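Local coordinates for TIR-NB-LRR type resistance protein RPV1 (Vitis rotundifolia, PDB 5KU7) that probably acts in plant disease resistance, as a member of the TIR-NB-LRR family of immune receptors, here represented by its TIR domain, at residues P98-R109 / L137-L148. Residues are numbered along the deposited sequence; the frame is centred on the assembly and turned at random.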
loop_
_atom_site.group_PDB
_atom_site.type_symbol
_atom_site.label_atom_id
_atom_site.label_comp_id
_atom_site.label_asym_id
_atom_site.label_seq_id
_atom_site.Cartn_x
_atom_site.Cartn_y
_atom_site.Cartn_z
ATOM N N PRO A 98 11.204 14.838 2.608
ATOM C CA PRO A 98 11.387 13.870 1.520
ATOM C C PRO A 98 11.304 12.415 2.004
ATOM O O PRO A 98 11.850 12.050 3.058
ATOM C CB PRO A 98 12.784 14.203 0.990
ATOM C CG PRO A 98 13.532 14.745 2.215
ATOM C CD PRO A 98 12.485 15.358 3.137
ATOM N N ILE A 99 10.590 11.618 1.229
ATOM C CA ILE A 99 10.487 10.180 1.399
ATOM C C ILE A 99 11.148 9.511 0.223
ATOM O O ILE A 99 10.788 9.772 -0.924
ATOM C CB ILE A 99 9.037 9.677 1.434
ATOM C CG1 ILE A 99 8.288 10.282 2.604
ATOM C CG2 ILE A 99 9.026 8.141 1.490
ATOM C CD1 ILE A 99 6.810 10.089 2.497
ATOM N N PHE A 100 12.108 8.651 0.504
ATOM C CA PHE A 100 12.788 7.934 -0.544
ATOM C C PHE A 100 12.177 6.553 -0.587
ATOM O O PHE A 100 12.537 5.683 0.195
ATOM C CB PHE A 100 14.291 7.931 -0.282
ATOM C CG PHE A 100 14.866 9.331 -0.093
ATOM C CD1 PHE A 100 15.171 10.131 -1.196
ATOM C CD2 PHE A 100 15.076 9.857 1.185
ATOM C CE1 PHE A 100 15.686 11.426 -1.034
ATOM C CE2 PHE A 100 15.585 11.148 1.360
ATOM C CZ PHE A 100 15.891 11.939 0.248
ATOM N N TYR A 101 11.212 6.383 -1.486
ATOM C CA TYR A 101 10.387 5.187 -1.525
ATOM C C TYR A 101 10.995 4.091 -2.385
ATOM O O TYR A 101 10.838 4.085 -3.612
ATOM C CB TYR A 101 8.974 5.519 -2.031
ATOM C CG TYR A 101 8.040 4.324 -1.952
ATOM C CD1 TYR A 101 7.643 3.811 -0.713
ATOM C CD2 TYR A 101 7.564 3.702 -3.108
ATOM C CE1 TYR A 101 6.792 2.719 -0.625
ATOM C CE2 TYR A 101 6.730 2.593 -3.030
ATOM C CZ TYR A 101 6.344 2.116 -1.789
ATOM O OH TYR A 101 5.505 1.046 -1.707
ATOM N N HIS A 102 11.689 3.167 -1.722
ATOM C CA HIS A 102 12.341 2.035 -2.374
ATOM C C HIS A 102 13.342 2.500 -3.416
ATOM O O HIS A 102 13.577 1.817 -4.412
ATOM C CB HIS A 102 11.309 1.100 -3.007
ATOM C CG HIS A 102 10.316 0.558 -2.029
ATOM N ND1 HIS A 102 9.228 -0.200 -2.411
ATOM C CD2 HIS A 102 10.253 0.658 -0.679
ATOM C CE1 HIS A 102 8.533 -0.533 -1.339
ATOM N NE2 HIS A 102 9.133 -0.025 -0.276
ATOM N N VAL A 103 13.935 3.661 -3.170
ATOM C CA VAL A 103 15.017 4.166 -4.015
ATOM C C VAL A 103 16.113 4.694 -3.130
ATOM O O VAL A 103 15.848 5.161 -2.023
ATOM C CB VAL A 103 14.562 5.290 -4.970
ATOM C CG1 VAL A 103 13.351 4.833 -5.784
ATOM C CG2 VAL A 103 14.247 6.532 -4.182
ATOM N N ASP A 104 17.346 4.594 -3.608
ATOM C CA ASP A 104 18.503 5.045 -2.853
ATOM C C ASP A 104 18.545 6.567 -2.802
ATOM O O ASP A 104 18.573 7.216 -3.845
ATOM C CB ASP A 104 19.779 4.479 -3.474
ATOM C CG ASP A 104 21.019 4.760 -2.640
ATOM O OD1 ASP A 104 21.093 5.834 -2.000
ATOM O OD2 ASP A 104 21.922 3.895 -2.623
ATOM N N PRO A 105 18.547 7.143 -1.583
ATOM C CA PRO A 105 18.612 8.604 -1.451
ATOM C C PRO A 105 19.764 9.211 -2.265
ATOM O O PRO A 105 19.605 10.290 -2.827
ATOM C CB PRO A 105 18.831 8.811 0.054
ATOM C CG PRO A 105 18.214 7.605 0.696
ATOM C CD PRO A 105 18.446 6.467 -0.275
ATOM N N SER A 106 20.895 8.518 -2.350
ATOM C CA SER A 106 22.044 9.070 -3.069
ATOM C C SER A 106 21.838 9.033 -4.591
ATOM O O SER A 106 22.407 9.862 -5.313
ATOM C CB SER A 106 23.345 8.347 -2.678
ATOM O OG SER A 106 23.367 7.009 -3.139
ATOM N N HIS A 107 21.026 8.090 -5.073
ATOM C CA HIS A 107 20.643 8.071 -6.492
ATOM C C HIS A 107 19.888 9.352 -6.841
ATOM O O HIS A 107 20.093 9.942 -7.903
ATOM C CB HIS A 107 19.759 6.858 -6.828
ATOM C CG HIS A 107 20.490 5.549 -6.814
ATOM N ND1 HIS A 107 19.905 4.365 -7.210
ATOM C CD2 HIS A 107 21.759 5.239 -6.449
ATOM C CE1 HIS A 107 20.783 3.384 -7.101
ATOM N NE2 HIS A 107 21.915 3.887 -6.640
ATOM N N VAL A 108 19.029 9.791 -5.928
ATOM C CA VAL A 108 18.309 11.036 -6.129
ATOM C C VAL A 108 19.251 12.203 -6.054
ATOM O O VAL A 108 19.263 13.051 -6.936
ATOM C CB VAL A 108 17.207 11.243 -5.077
ATOM C CG1 VAL A 108 16.461 12.549 -5.344
ATOM C CG2 VAL A 108 16.253 10.073 -5.089
ATOM N N ARG A 109 20.081 12.204 -5.014
ATOM C CA ARG A 109 20.980 13.313 -4.732
ATOM C C ARG A 109 21.952 13.512 -5.879
ATOM O O ARG A 109 22.287 14.644 -6.235
ATOM C CB ARG A 109 21.737 13.058 -3.418
ATOM C CG ARG A 109 22.469 14.260 -2.841
ATOM C CD ARG A 109 23.046 13.959 -1.444
ATOM N NE ARG A 109 24.019 12.866 -1.461
ATOM C CZ ARG A 109 23.784 11.642 -0.991
ATOM N NH1 ARG A 109 22.607 11.342 -0.448
ATOM N NH2 ARG A 109 24.736 10.716 -1.057
ATOM N N LEU A 137 16.676 18.363 -7.187
ATOM C CA LEU A 137 16.805 16.989 -6.708
ATOM C C LEU A 137 17.856 16.909 -5.614
ATOM O O LEU A 137 17.600 16.387 -4.530
ATOM C CB LEU A 137 17.173 16.040 -7.849
ATOM C CG LEU A 137 16.060 15.719 -8.840
ATOM C CD1 LEU A 137 16.624 14.950 -10.029
ATOM C CD2 LEU A 137 14.928 14.939 -8.164
ATOM N N THR A 138 19.031 17.462 -5.906
ATOM C CA THR A 138 20.171 17.404 -5.000
ATOM C C THR A 138 19.885 18.081 -3.662
ATOM O O THR A 138 20.212 17.540 -2.602
ATOM C CB THR A 138 21.409 18.062 -5.644
ATOM O OG1 THR A 138 21.688 17.421 -6.892
ATOM C CG2 THR A 138 22.635 17.946 -4.734
ATOM N N GLU A 139 19.276 19.261 -3.710
ATOM C CA GLU A 139 18.886 19.969 -2.490
ATOM C C GLU A 139 17.825 19.191 -1.696
ATOM O O GLU A 139 17.957 18.981 -0.488
ATOM C CB GLU A 139 18.377 21.374 -2.828
ATOM C CG GLU A 139 19.475 22.321 -3.307
ATOM C CD GLU A 139 18.977 23.729 -3.551
ATOM O OE1 GLU A 139 17.778 23.986 -3.335
ATOM O OE2 GLU A 139 19.791 24.591 -3.943
ATOM N N ALA A 140 16.778 18.756 -2.391
ATOM C CA ALA A 140 15.675 18.055 -1.746
ATOM C C ALA A 140 16.160 16.796 -1.024
ATOM O O ALA A 140 15.688 16.490 0.068
ATOM C CB ALA A 140 14.624 17.706 -2.758
ATOM N N ALA A 141 17.106 16.084 -1.633
ATOM C CA ALA A 141 17.578 14.810 -1.094
ATOM C C ALA A 141 18.509 14.994 0.105
ATOM O O ALA A 141 18.820 14.032 0.809
ATOM C CB ALA A 141 18.281 14.011 -2.179
ATOM N N ASN A 142 18.959 16.226 0.335
ATOM C CA ASN A 142 19.810 16.503 1.489
ATOM C C ASN A 142 19.012 16.992 2.674
ATOM O O ASN A 142 19.566 17.248 3.734
ATOM C CB ASN A 142 20.879 17.531 1.151
ATOM C CG ASN A 142 22.161 16.897 0.680
ATOM O OD1 ASN A 142 22.451 16.864 -0.512
ATOM N ND2 ASN A 142 22.942 16.387 1.619
ATOM N N LEU A 143 17.704 17.109 2.497
ATOM C CA LEU A 143 16.828 17.412 3.615
ATOM C C LEU A 143 16.638 16.118 4.378
ATOM O O LEU A 143 16.622 15.048 3.776
ATOM C CB LEU A 143 15.499 17.968 3.119
ATOM C CG LEU A 143 15.617 19.208 2.232
ATOM C CD1 LEU A 143 14.249 19.595 1.708
ATOM C CD2 LEU A 143 16.223 20.342 3.028
ATOM N N SER A 144 16.488 16.193 5.693
ATOM C CA SER A 144 16.339 14.969 6.468
ATOM C C SER A 144 14.978 14.351 6.183
ATOM O O SER A 144 13.943 15.013 6.287
ATOM C CB SER A 144 16.512 15.220 7.969
ATOM O OG SER A 144 15.417 15.932 8.505
ATOM N N GLY A 145 14.979 13.083 5.796
ATOM C CA GLY A 145 13.720 12.420 5.528
ATOM C C GLY A 145 13.697 10.981 5.983
ATOM O O GLY A 145 14.301 10.627 6.986
ATOM N N TRP A 146 12.989 10.154 5.229
ATOM C CA TRP A 146 12.882 8.745 5.521
ATOM C C TRP A 146 13.244 7.934 4.287
ATOM O O TRP A 146 12.685 8.145 3.211
ATOM C CB TRP A 146 11.462 8.391 5.966
ATOM C CG TRP A 146 10.936 9.232 7.081
ATOM C CD1 TRP A 146 10.903 8.901 8.405
ATOM C CD2 TRP A 146 10.381 10.549 6.983
ATOM N NE1 TRP A 146 10.359 9.930 9.137
ATOM C CE2 TRP A 146 10.035 10.955 8.289
ATOM C CE3 TRP A 146 10.148 11.428 5.924
ATOM C CZ2 TRP A 146 9.468 12.205 8.561
ATOM C CZ3 TRP A 146 9.580 12.666 6.192
ATOM C CH2 TRP A 146 9.247 13.042 7.503
ATOM N N HIS A 147 14.185 7.013 4.449
ATOM C CA HIS A 147 14.474 6.033 3.422
ATOM C C HIS A 147 13.666 4.750 3.713
ATOM O O HIS A 147 13.867 4.099 4.733
ATOM C CB HIS A 147 15.970 5.740 3.366
ATOM C CG HIS A 147 16.356 4.785 2.282
ATOM N ND1 HIS A 147 17.556 4.107 2.279
ATOM C CD2 HIS A 147 15.703 4.398 1.160
ATOM C CE1 HIS A 147 17.623 3.338 1.207
ATOM N NE2 HIS A 147 16.512 3.496 0.511
ATOM N N LEU A 148 12.739 4.402 2.833
ATOM C CA LEU A 148 11.870 3.249 3.058
ATOM C C LEU A 148 12.274 2.100 2.167
ATOM O O LEU A 148 12.372 2.254 0.945
ATOM C CB LEU A 148 10.403 3.592 2.780
ATOM C CG LEU A 148 9.563 4.247 3.877
ATOM C CD1 LEU A 148 10.250 5.453 4.447
ATOM C CD2 LEU A 148 8.197 4.603 3.349
#
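Ile-99 and Trp-146 pair at the edge of the parallel sheet of the TIR domain, where strand 146-148, one of the two outer strands within the chain, runs alongside strand 95-101; the chain between them is largely helical, a beta-alpha-beta crossover. Four backbone hydrogen bonds join the strands, alternating in direction: Trp-146 N to Pro-98 O, Phe-100 N to Trp-146 O (2.8 Å, almost straight at 175°), Leu-148 N to Phe-100 O, and His-102 N to Leu-148 O. On the sheet face of Ile-99, apolar contacts follow: CG1 of Ile-99 meets Trp-146 CE3 and its CG2 meets Leu-148 CD2 (4.1 Å), with helix 154-175 packing on Trp-146 and Leu-148. On the other face the Phe-100 ring turns its edge to Ala-141, CZ lying 3.6 Å from its CA, while Pro-105 CB sits over the ring centre. Ala-141 CB also touches Val-108 CG1 (3.9 Å), joining helices 105-110 and 130-141. Asp-104, the N-cap of helix 105-110, accepts with OD1 from both N and OG of Ser-106. CG of His-147 lies anti to the backbone N (chi1 -177°), which carries the imidazole to Pro-105, whose CD makes a CH-pi contact over one ring face, 3.5 Å from the centroid and 5° off the normal.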